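Local coordinates for protein saframycin Mx1 synthetase B (Legionella pneumophila subsp. pneumophila, PDB 3KXW) that belongs to the ANL superfamily of AMP-binding enzymes and holds 5'-O-[(S)-(dodecanoyloxy)(hydroxy)phosphoryl]adenosine in a pocket of the chain, at residues A[70-75]-A[120-125]; A[94-99]-A[214-219]; A[345-350]-A[372-377]. All coordinates share one frame; numbering follows the deposited sequence.

How the contacts relate
Contacts 1 and 2 are neighbours, their centres 10 Å apart, and both reach one sheet, in which strands 67-71 and 91-95 lie next to each other. The junction is direct: Leu-70 O is 3.0 Å from Ile-95 N, a probable hydrogen bond, and Phe-72 O packs 3.3 Å from Pro-97 CD. Contact 3 stands apart, its nearest atoms about 14 Å from contact 2 and about 26 Å from contact 1, which lies across the centre of the chain. The bound 1ZZ relates contacts 2 and 3: His-219 of contact 2 meets its phosphoryl group, whereas Ser-376 of contact 3 makes a weak hydrogen bond to its N5.

Contact 1 (A[70-75]-A[120-125]); sequences LLFAPG and LMIADH
Leu-70 and Leu-120 form a parallel beta bridge, and their side chains run side by side on one face of the sheet, Leu-70 CD2 lying 4.0 Å from Leu-120 CD1. Leu-71 N then donates to Leu-120 O at 2.9 Å. With CG swung opposite the backbone N (chi1 -166°), Leu-71 runs alongside the selenomethionine Met-121 and brings CD1 3.7 Å from Met-121 CE. The carbonyl of Leu-71 takes up a water, with Met-121 CA also close to it. That water donates to Leu-71 O at 2.7 Å, accepts from Ile-122 N and also bonds His-125 ND1. Phe-72 leaves the strand and lays its ring against the other backbone: Met-121 CA sits over one face, 4.0 Å from the centroid of the Phe-72 ring and offset toward the rim. Ile-122 CG2 meets the same ring at its edge, 3.7 Å from Phe-72 CE1, while Leu-78 and Ala-81 of helix 76-87 also touch Phe-72. Chemically, the parallel pairing gives way to a water bridge: one molecule satisfies Leu-71 O and Ile-122 N where direct pairing between the segments has stopped, so the strands part without leaving these two polar groups partnerless.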
loop_
_atom_site.group_PDB
_atom_site.type_symbol
_atom_site.label_atom_id
_atom_site.label_comp_id
_atom_site.label_asym_id
_atom_site.label_seq_id
_atom_site.Cartn_x
_atom_site.Cartn_y
_atom_site.Cartn_z
ATOM N N LEU A 70 1.744 4.580 -16.905
ATOM C CA LEU A 70 3.000 5.087 -16.365
ATOM C C LEU A 70 3.799 3.935 -15.816
ATOM O O LEU A 70 3.472 3.402 -14.768
ATOM C CB LEU A 70 2.747 6.093 -15.251
ATOM C CG LEU A 70 1.877 7.277 -15.650
ATOM C CD1 LEU A 70 1.682 8.227 -14.458
ATOM C CD2 LEU A 70 2.510 8.039 -16.811
ATOM N N LEU A 71 4.831 3.537 -16.555
ATOM C CA LEU A 71 5.624 2.380 -16.160
ATOM C C LEU A 71 6.916 2.896 -15.566
ATOM O O LEU A 71 7.836 3.285 -16.309
ATOM C CB LEU A 71 5.857 1.478 -17.377
ATOM C CG LEU A 71 6.383 0.061 -17.229
ATOM C CD1 LEU A 71 6.346 -0.650 -18.585
ATOM C CD2 LEU A 71 7.808 0.077 -16.674
ATOM N N PHE A 72 6.989 2.932 -14.232
ATOM C CA PHE A 72 8.139 3.505 -13.530
ATOM C C PHE A 72 8.413 2.789 -12.229
ATOM O O PHE A 72 7.474 2.422 -11.501
ATOM C CB PHE A 72 7.892 4.985 -13.176
ATOM C CG PHE A 72 7.914 5.900 -14.351
ATOM C CD1 PHE A 72 9.117 6.428 -14.810
ATOM C CD2 PHE A 72 6.719 6.241 -15.000
ATOM C CE1 PHE A 72 9.140 7.272 -15.930
ATOM C CE2 PHE A 72 6.724 7.099 -16.099
ATOM C CZ PHE A 72 7.945 7.611 -16.571
ATOM N N ALA A 73 9.694 2.627 -11.916
ATOM C CA ALA A 73 10.103 2.336 -10.552
ATOM C C ALA A 73 9.881 3.605 -9.712
ATOM O O ALA A 73 9.723 4.704 -10.262
ATOM C CB ALA A 73 11.581 1.905 -10.516
ATOM N N PRO A 74 9.871 3.462 -8.384
ATOM C CA PRO A 74 9.768 4.646 -7.532
ATOM C C PRO A 74 10.853 5.675 -7.868
ATOM O O PRO A 74 11.964 5.305 -8.209
ATOM C CB PRO A 74 10.007 4.082 -6.125
ATOM C CG PRO A 74 9.623 2.632 -6.211
ATOM C CD PRO A 74 10.060 2.225 -7.601
ATOM N N GLY A 75 10.534 6.956 -7.749
ATOM C CA GLY A 75 11.484 7.997 -8.059
ATOM C C GLY A 75 10.817 9.290 -8.469
ATOM O O GLY A 75 9.585 9.403 -8.508
ATOM N N LEU A 120 4.421 6.038 -20.767
ATOM C CA LEU A 120 5.665 6.710 -20.415
ATOM C C LEU A 120 6.531 5.808 -19.553
ATOM O O LEU A 120 6.040 5.095 -18.683
ATOM C CB LEU A 120 5.390 8.025 -19.670
ATOM C CG LEU A 120 4.455 8.962 -20.444
ATOM C CD1 LEU A 120 4.196 10.231 -19.660
ATOM C CD2 LEU A 120 5.002 9.327 -21.843
HETATM N N MSE A 121 7.827 5.821 -19.801
HETATM C CA MSE A 121 8.746 5.061 -18.954
HETATM C C MSE A 121 10.124 5.661 -19.145
HETATM O O MSE A 121 10.301 6.458 -20.043
HETATM C CB MSE A 121 8.741 3.587 -19.378
HETATM C CG MSE A 121 9.311 3.343 -20.781
HETATM SE SE MSE A 121 9.128 1.449 -21.299
HETATM C CE MSE A 121 7.182 1.360 -21.606
ATOM N N ILE A 122 11.114 5.264 -18.344
ATOM C CA ILE A 122 12.461 5.803 -18.574
ATOM C C ILE A 122 13.169 5.118 -19.755
ATOM O O ILE A 122 12.825 4.000 -20.124
ATOM C CB ILE A 122 13.361 5.762 -17.328
ATOM C CG1 ILE A 122 13.729 4.321 -16.967
ATOM C CG2 ILE A 122 12.716 6.520 -16.168
ATOM C CD1 ILE A 122 14.776 4.224 -15.883
ATOM N N ALA A 123 14.153 5.802 -20.342
ATOM C CA ALA A 123 14.846 5.297 -21.529
ATOM C C ALA A 123 15.384 3.878 -21.361
ATOM O O ALA A 123 15.232 3.043 -22.250
ATOM C CB ALA A 123 15.964 6.259 -21.962
ATOM N N ASP A 124 16.000 3.606 -20.220
ATOM C CA ASP A 124 16.478 2.261 -19.910
ATOM C C ASP A 124 15.375 1.233 -20.077
ATOM O O ASP A 124 15.630 0.097 -20.487
ATOM C CB ASP A 124 17.029 2.188 -18.479
ATOM C CG ASP A 124 18.432 2.782 -18.361
ATOM O OD1 ASP A 124 19.027 3.132 -19.412
ATOM O OD2 ASP A 124 18.946 2.890 -17.223
ATOM N N HIS A 125 14.146 1.622 -19.748
ATOM C CA HIS A 125 13.054 0.654 -19.740
ATOM C C HIS A 125 12.455 0.432 -21.122
ATOM O O HIS A 125 11.913 -0.640 -21.392
ATOM C CB HIS A 125 11.983 1.024 -18.712
ATOM C CG HIS A 125 12.296 0.568 -17.319
ATOM N ND1 HIS A 125 11.516 0.912 -16.239
ATOM C CD2 HIS A 125 13.301 -0.198 -16.827
ATOM C CE1 HIS A 125 12.016 0.372 -15.142
ATOM N NE2 HIS A 125 13.103 -0.304 -15.471
HETATM O O HOH W 1 10.498 3.464 -16.179
#

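Contact 2 (A[94-99]-A[214-219]); sequences PIYPPA and WLPPHH. With 1ZZ (5'-O-[(S)-(dodecanoyloxy)(hydroxy)phosphoryl]adenosine), chain B.
Tyr-96 and His-218 interlock through their first torsions: each places CG opposite its own carbonyl carbon, at chi1 -66° for Tyr-96 and -44° for His-218. The Tyr-96 ring is thereby brought beneath the CB of His-218, which stands over one face, offset toward the rim and 3.8 Å from the Tyr-96 ring centroid. The exchange is reciprocal, because Tyr-96 CA lies over the middle of the imidazole, 4.0 Å from the centroid of the His-218 ring. The pair thus meets through two CH-pi contacts, while the ring planes, inclined at 32°, form neither a parallel stack nor an edge-to-face pair. At the far end of the tyrosine, Tyr-96 OH comes 3.6 Å from Pro-216 CB, the two side chains lying at a slant to each other. Pro-216 and His-218 belong to one type I beta turn, Pro-216 to His-219, so both can meet the same tyrosine; the closing bond from His-219 N to Pro-216 O is weak at 3.4 Å. The turn ends the loop between strand 210-213 and helix 220-233, and His-219 occupies the helix N-cap position. The turn faces the end of strand 91-95, where the chain passes from Ile-95 into Tyr-96 and the two following prolines. Leu-78 of helix 76-87 packs on His-218, and Leu-103 of helix 101-114 packs on Tyr-96. His-219, directly after His-218, belongs to the ligand pocket: its NE2 makes a weak, markedly bent hydrogen bond of 2.9 Å to O4 of 1ZZ, one of the oxygens on phosphorus. Oxygen O1 of 1ZZ lies near the His-219 ring plane at its edge, 3.7 Å from His-219 CE1. Asp-442 OD2, Cys-326 O and Ala-330 N supply further hydrogen bonds to 1ZZ.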
loop_
_atom_site.group_PDB
_atom_site.type_symbol
_atom_site.label_atom_id
_atom_site.label_comp_id
_atom_site.label_asym_id
_atom_site.label_seq_id
_atom_site.Cartn_x
_atom_site.Cartn_y
_atom_site.Cartn_z
ATOM N N PRO A 94 -0.710 4.285 -13.216
ATOM C CA PRO A 94 0.582 3.805 -12.717
ATOM C C PRO A 94 0.673 2.288 -12.600
ATOM O O PRO A 94 -0.262 1.669 -12.088
ATOM C CB PRO A 94 0.658 4.398 -11.300
ATOM C CG PRO A 94 -0.301 5.505 -11.266
ATOM C CD PRO A 94 -1.427 5.077 -12.210
ATOM N N ILE A 95 1.782 1.703 -13.043
ATOM C CA ILE A 95 2.005 0.272 -12.847
ATOM C C ILE A 95 3.456 -0.013 -12.444
ATOM O O ILE A 95 4.366 0.706 -12.847
ATOM C CB ILE A 95 1.675 -0.559 -14.122
ATOM C CG1 ILE A 95 2.658 -0.239 -15.252
ATOM C CG2 ILE A 95 0.252 -0.328 -14.568
ATOM C CD1 ILE A 95 2.529 -1.172 -16.498
ATOM N N TYR A 96 3.648 -1.058 -11.641
ATOM C CA TYR A 96 4.973 -1.602 -11.334
ATOM C C TYR A 96 5.641 -2.055 -12.618
ATOM O O TYR A 96 4.997 -2.670 -13.458
ATOM C CB TYR A 96 4.840 -2.848 -10.444
ATOM C CG TYR A 96 4.301 -2.624 -9.050
ATOM C CD1 TYR A 96 5.168 -2.372 -7.974
ATOM C CD2 TYR A 96 2.929 -2.711 -8.784
ATOM C CE1 TYR A 96 4.679 -2.176 -6.676
ATOM C CE2 TYR A 96 2.435 -2.512 -7.486
ATOM C CZ TYR A 96 3.318 -2.247 -6.442
ATOM O OH TYR A 96 2.825 -2.041 -5.170
ATOM N N PRO A 97 6.936 -1.772 -12.780
ATOM C CA PRO A 97 7.635 -2.331 -13.941
ATOM C C PRO A 97 7.475 -3.859 -13.959
ATOM O O PRO A 97 7.611 -4.492 -12.905
ATOM C CB PRO A 97 9.090 -1.902 -13.699
ATOM C CG PRO A 97 8.951 -0.610 -12.975
ATOM C CD PRO A 97 7.765 -0.796 -12.050
ATOM N N PRO A 98 7.144 -4.435 -15.131
ATOM C CA PRO A 98 6.789 -5.860 -15.260
ATOM C C PRO A 98 8.039 -6.735 -15.304
ATOM O O PRO A 98 8.323 -7.381 -16.319
ATOM C CB PRO A 98 6.029 -5.913 -16.591
ATOM C CG PRO A 98 6.583 -4.764 -17.399
ATOM C CD PRO A 98 7.046 -3.704 -16.409
ATOM N N ALA A 99 8.773 -6.744 -14.197
ATOM C CA ALA A 99 10.102 -7.352 -14.154
ATOM C C ALA A 99 10.068 -8.876 -14.147
ATOM O O ALA A 99 11.042 -9.527 -14.520
ATOM C CB ALA A 99 10.882 -6.833 -12.957
ATOM N N TRP A 214 9.019 5.202 2.364
ATOM C CA TRP A 214 9.586 4.196 1.446
ATOM C C TRP A 214 8.476 3.434 0.727
ATOM O O TRP A 214 8.761 2.494 -0.016
ATOM C CB TRP A 214 10.481 3.176 2.183
ATOM C CG TRP A 214 9.773 2.502 3.351
ATOM C CD1 TRP A 214 9.839 2.874 4.655
ATOM C CD2 TRP A 214 8.903 1.358 3.302
ATOM N NE1 TRP A 214 9.055 2.044 5.431
ATOM C CE2 TRP A 214 8.472 1.105 4.621
ATOM C CE3 TRP A 214 8.450 0.525 2.276
ATOM C CZ2 TRP A 214 7.601 0.069 4.943
ATOM C CZ3 TRP A 214 7.588 -0.525 2.598
ATOM C CH2 TRP A 214 7.166 -0.740 3.920
ATOM N N LEU A 215 7.226 3.830 0.954
ATOM C CA LEU A 215 6.064 3.044 0.493
ATOM C C LEU A 215 5.914 2.981 -1.016
ATOM O O LEU A 215 6.237 3.927 -1.718
ATOM C CB LEU A 215 4.767 3.563 1.117
ATOM C CG LEU A 215 4.658 3.575 2.644
ATOM C CD1 LEU A 215 3.308 4.173 3.073
ATOM C CD2 LEU A 215 4.878 2.166 3.262
ATOM N N PRO A 216 5.428 1.841 -1.526
ATOM C CA PRO A 216 5.228 1.715 -2.973
ATOM C C PRO A 216 4.380 2.890 -3.497
ATOM O O PRO A 216 3.275 3.076 -2.999
ATOM C CB PRO A 216 4.413 0.418 -3.116
ATOM C CG PRO A 216 4.637 -0.349 -1.854
ATOM C CD PRO A 216 5.100 0.617 -0.775
ATOM N N PRO A 217 4.879 3.650 -4.480
ATOM C CA PRO A 217 4.065 4.731 -5.051
ATOM C C PRO A 217 2.952 4.165 -5.953
ATOM O O PRO A 217 2.154 4.941 -6.459
ATOM C CB PRO A 217 5.062 5.542 -5.906
ATOM C CG PRO A 217 6.304 4.754 -5.996
ATOM C CD PRO A 217 6.193 3.515 -5.129
ATOM N N HIS A 218 2.913 2.847 -6.152
ATOM C CA HIS A 218 1.875 2.220 -6.987
ATOM C C HIS A 218 0.696 1.640 -6.166
ATOM O O HIS A 218 -0.177 0.929 -6.690
ATOM C CB HIS A 218 2.476 1.114 -7.845
ATOM C CG HIS A 218 3.789 1.472 -8.488
ATOM N ND1 HIS A 218 3.879 1.984 -9.767
ATOM C CD2 HIS A 218 5.062 1.361 -8.040
ATOM C CE1 HIS A 218 5.151 2.164 -10.081
ATOM N NE2 HIS A 218 5.890 1.799 -9.049
ATOM N N HIS A 219 0.715 1.914 -4.867
ATOM C CA HIS A 219 -0.386 1.576 -3.962
ATOM C C HIS A 219 -0.917 2.928 -3.434
ATOM O O HIS A 219 -0.162 3.886 -3.314
ATOM C CB HIS A 219 0.160 0.699 -2.833
ATOM C CG HIS A 219 -0.833 0.384 -1.758
ATOM N ND1 HIS A 219 -0.946 1.135 -0.605
ATOM C CD2 HIS A 219 -1.755 -0.604 -1.659
ATOM C CE1 HIS A 219 -1.890 0.616 0.162
ATOM N NE2 HIS A 219 -2.399 -0.437 -0.456
HETATM P P 1ZZ B . -6.218 -0.860 -0.542
HETATM C C1 1ZZ B . 0.324 10.920 5.155
HETATM N N1 1ZZ B . -7.205 -2.506 5.592
HETATM O O1 1ZZ B . -4.795 -0.116 2.293
HETATM C C2 1ZZ B . -0.085 9.445 5.252
HETATM N N2 1ZZ B . -6.646 -0.621 6.657
HETATM O O2 1ZZ B . -5.677 0.520 0.214
HETATM C C3 1ZZ B . -1.604 9.276 5.387
HETATM N N3 1ZZ B . -7.672 -3.982 7.708
HETATM O O3 1ZZ B . -7.299 -0.510 -1.440
HETATM C C4 1ZZ B . -2.026 7.839 5.044
HETATM N N4 1ZZ B . -7.277 -2.751 9.742
HETATM O O4 1ZZ B . -4.979 -1.497 -1.357
HETATM C C5 1ZZ B . -3.424 7.483 5.576
HETATM N N5 1ZZ B . -6.674 -0.496 9.848
HETATM O O5 1ZZ B . -6.714 -2.002 0.567
HETATM C C6 1ZZ B . -3.684 5.998 5.289
HETATM O O6 1ZZ B . -6.900 -3.069 3.194
HETATM C C7 1ZZ B . -4.931 5.252 5.824
HETATM O O7 1ZZ B . -9.244 -4.587 4.013
HETATM C C8 1ZZ B . -5.053 3.730 5.614
HETATM O O8 1ZZ B . -10.264 -2.885 2.530
HETATM C C9 1ZZ B . -5.603 3.459 4.204
HETATM C C10 1ZZ B . -5.141 2.118 3.587
HETATM C C11 1ZZ B . -5.539 2.115 2.083
HETATM C C12 1ZZ B . -5.745 0.656 1.632
HETATM C C13 1ZZ B . -7.668 -1.688 1.558
HETATM C C14 1ZZ B . -7.883 -2.799 2.380
HETATM C C15 1ZZ B . -9.171 -2.670 3.270
HETATM C C16 1ZZ B . -8.988 -3.530 4.255
HETATM C C17 1ZZ B . -7.578 -3.320 4.524
HETATM C C18 1ZZ B . -6.788 -1.118 5.486
HETATM C C19 1ZZ B . -6.935 -1.719 7.629
HETATM C C20 1ZZ B . -7.306 -2.790 6.992
HETATM C C21 1ZZ B . -7.621 -3.990 9.019
HETATM C C22 1ZZ B . -6.969 -1.719 9.143
#

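Contact 3 (A[345-350]-A[372-377]); sequences YKTLTL and KLVSSG
Leu-348 and Leu-373 are an antiparallel hydrogen-bonded pair: Leu-348 N donates to Leu-373 O at 2.9 Å, and Leu-373 N returns the bond to Leu-348 O at 2.8 Å. Two residues farther along, Ser-375 N donates to Lys-346 O at 2.9 Å. On the leucine face, Leu-373 CD1 lies 3.7 Å from Leu-350 CD1, the two side chains crossing at about a right angle. The other face carries Thr-347, Thr-349, Lys-372 and Val-374. There Thr-347 OG1 sits between its backbone N and carbonyl carbon (chi1 69°), where it shares a water with Lys-372 NZ, and Lys-372 CD passes 3.8 Å from Thr-347 OG1. Farther along, Tyr-345 CD1 approaches Val-374 CG1 to 3.7 Å.

A second shell fixes several polar ends. Glu-450 takes a salt bridge from Lys-346 NZ and hydrogen-bonds Ser-375 OG, which also accepts from Gly-377 N at 2.9 Å in an ST turn, while Tyr-345 OH bonds Glu-303. Next along the chain, Ser-376 OG makes a weak hydrogen bond to N5 of 1ZZ, which brings this segment to the ligand pocket. The two-stranded antiparallel sheet thus lies between strand 450-456, whose Tyr-452 touches Leu-348 and Ser-375, and helix 303-313 with strand 323-328, whose Met-306 and Pro-325 pack on Tyr-345 and Val-374.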
loop_
_atom_site.group_PDB
_atom_site.type_symbol
_atom_site.label_atom_id
_atom_site.label_comp_id
_atom_site.label_asym_id
_atom_site.label_seq_id
_atom_site.Cartn_x
_atom_site.Cartn_y
_atom_site.Cartn_z
ATOM N N TYR A 345 -3.613 5.408 21.143
ATOM C CA TYR A 345 -4.689 4.677 20.486
ATOM C C TYR A 345 -5.394 3.729 21.468
ATOM O O TYR A 345 -4.790 3.244 22.430
ATOM C CB TYR A 345 -4.174 3.910 19.257
ATOM C CG TYR A 345 -3.157 2.837 19.587
ATOM C CD1 TYR A 345 -3.559 1.592 20.031
ATOM C CD2 TYR A 345 -1.793 3.075 19.438
ATOM C CE1 TYR A 345 -2.619 0.605 20.343
ATOM C CE2 TYR A 345 -0.857 2.097 19.729
ATOM C CZ TYR A 345 -1.271 0.876 20.187
ATOM O OH TYR A 345 -0.337 -0.088 20.493
ATOM N N LYS A 346 -6.669 3.467 21.217
ATOM C CA LYS A 346 -7.446 2.594 22.087
ATOM C C LYS A 346 -7.418 1.135 21.658
ATOM O O LYS A 346 -7.223 0.826 20.483
ATOM C CB LYS A 346 -8.891 3.097 22.168
ATOM C CG LYS A 346 -8.988 4.549 22.685
ATOM C CD LYS A 346 -10.436 4.984 22.784
ATOM C CE LYS A 346 -10.570 6.415 23.288
ATOM N NZ LYS A 346 -10.062 7.399 22.273
ATOM N N THR A 347 -7.603 0.240 22.622
ATOM C CA THR A 347 -7.748 -1.179 22.339
ATOM C C THR A 347 -8.972 -1.734 23.064
ATOM O O THR A 347 -9.463 -1.138 24.025
ATOM C CB THR A 347 -6.477 -2.012 22.701
ATOM O OG1 THR A 347 -6.298 -2.065 24.123
ATOM C CG2 THR A 347 -5.224 -1.420 22.047
ATOM N N LEU A 348 -9.483 -2.857 22.577
ATOM C CA LEU A 348 -10.532 -3.592 23.290
ATOM C C LEU A 348 -10.138 -5.043 23.455
ATOM O O LEU A 348 -9.418 -5.599 22.630
ATOM C CB LEU A 348 -11.849 -3.519 22.535
ATOM C CG LEU A 348 -12.551 -2.168 22.550
ATOM C CD1 LEU A 348 -13.692 -2.211 21.528
ATOM C CD2 LEU A 348 -13.039 -1.857 23.964
ATOM N N THR A 349 -10.605 -5.662 24.532
ATOM C CA THR A 349 -10.292 -7.054 24.780
ATOM C C THR A 349 -11.532 -7.880 24.555
ATOM O O THR A 349 -12.542 -7.695 25.236
ATOM C CB THR A 349 -9.793 -7.273 26.212
ATOM O OG1 THR A 349 -8.666 -6.420 26.462
ATOM C CG2 THR A 349 -9.395 -8.725 26.411
ATOM N N LEU A 350 -11.475 -8.769 23.573
ATOM C CA LEU A 350 -12.607 -9.623 23.288
ATOM C C LEU A 350 -12.392 -11.000 23.901
ATOM O O LEU A 350 -11.252 -11.473 24.032
ATOM C CB LEU A 350 -12.842 -9.781 21.784
ATOM C CG LEU A 350 -12.846 -8.575 20.841
ATOM C CD1 LEU A 350 -13.809 -8.805 19.687
ATOM C CD2 LEU A 350 -13.137 -7.262 21.549
ATOM N N LYS A 372 -6.799 -8.841 21.928
ATOM C CA LYS A 372 -6.989 -7.405 21.847
ATOM C C LYS A 372 -7.179 -6.979 20.397
ATOM O O LYS A 372 -6.486 -7.471 19.505
ATOM C CB LYS A 372 -5.791 -6.668 22.436
ATOM C CG LYS A 372 -5.587 -6.822 23.948
ATOM C CD LYS A 372 -4.943 -5.570 24.517
ATOM C CE LYS A 372 -4.050 -5.882 25.702
ATOM N NZ LYS A 372 -3.329 -4.644 26.156
ATOM N N LEU A 373 -8.121 -6.067 20.170
ATOM C CA LEU A 373 -8.270 -5.431 18.878
ATOM C C LEU A 373 -7.870 -3.979 19.045
ATOM O O LEU A 373 -8.129 -3.378 20.096
ATOM C CB LEU A 373 -9.708 -5.510 18.376
ATOM C CG LEU A 373 -10.271 -6.887 18.028
ATOM C CD1 LEU A 373 -11.688 -6.740 17.502
ATOM C CD2 LEU A 373 -9.384 -7.617 17.018
ATOM N N VAL A 374 -7.239 -3.424 18.012
ATOM C CA VAL A 374 -6.789 -2.047 18.036
ATOM C C VAL A 374 -7.815 -1.190 17.331
ATOM O O VAL A 374 -8.331 -1.573 16.282
ATOM C CB VAL A 374 -5.449 -1.876 17.305
ATOM C CG1 VAL A 374 -5.059 -0.409 17.254
ATOM C CG2 VAL A 374 -4.344 -2.708 17.994
ATOM N N SER A 375 -8.110 -0.030 17.900
ATOM C CA SER A 375 -8.977 0.924 17.225
ATOM C C SER A 375 -8.314 1.502 15.969
ATOM O O SER A 375 -7.167 1.908 16.025
ATOM C CB SER A 375 -9.308 2.085 18.147
ATOM O OG SER A 375 -10.039 3.072 17.447
ATOM N N SER A 376 -9.056 1.559 14.864
ATOM C CA SER A 376 -8.593 2.297 13.689
ATOM C C SER A 376 -9.026 3.773 13.717
ATOM O O SER A 376 -8.835 4.493 12.734
ATOM C CB SER A 376 -9.038 1.622 12.372
ATOM O OG SER A 376 -8.339 0.403 12.167
ATOM N N GLY A 377 -9.592 4.231 14.827
ATOM C CA GLY A 377 -9.838 5.660 14.982
ATOM C C GLY A 377 -11.275 6.098 14.718
ATOM O O GLY A 377 -12.174 5.278 14.572
HETATM O O HOH W 2 -3.905 -1.682 25.420
#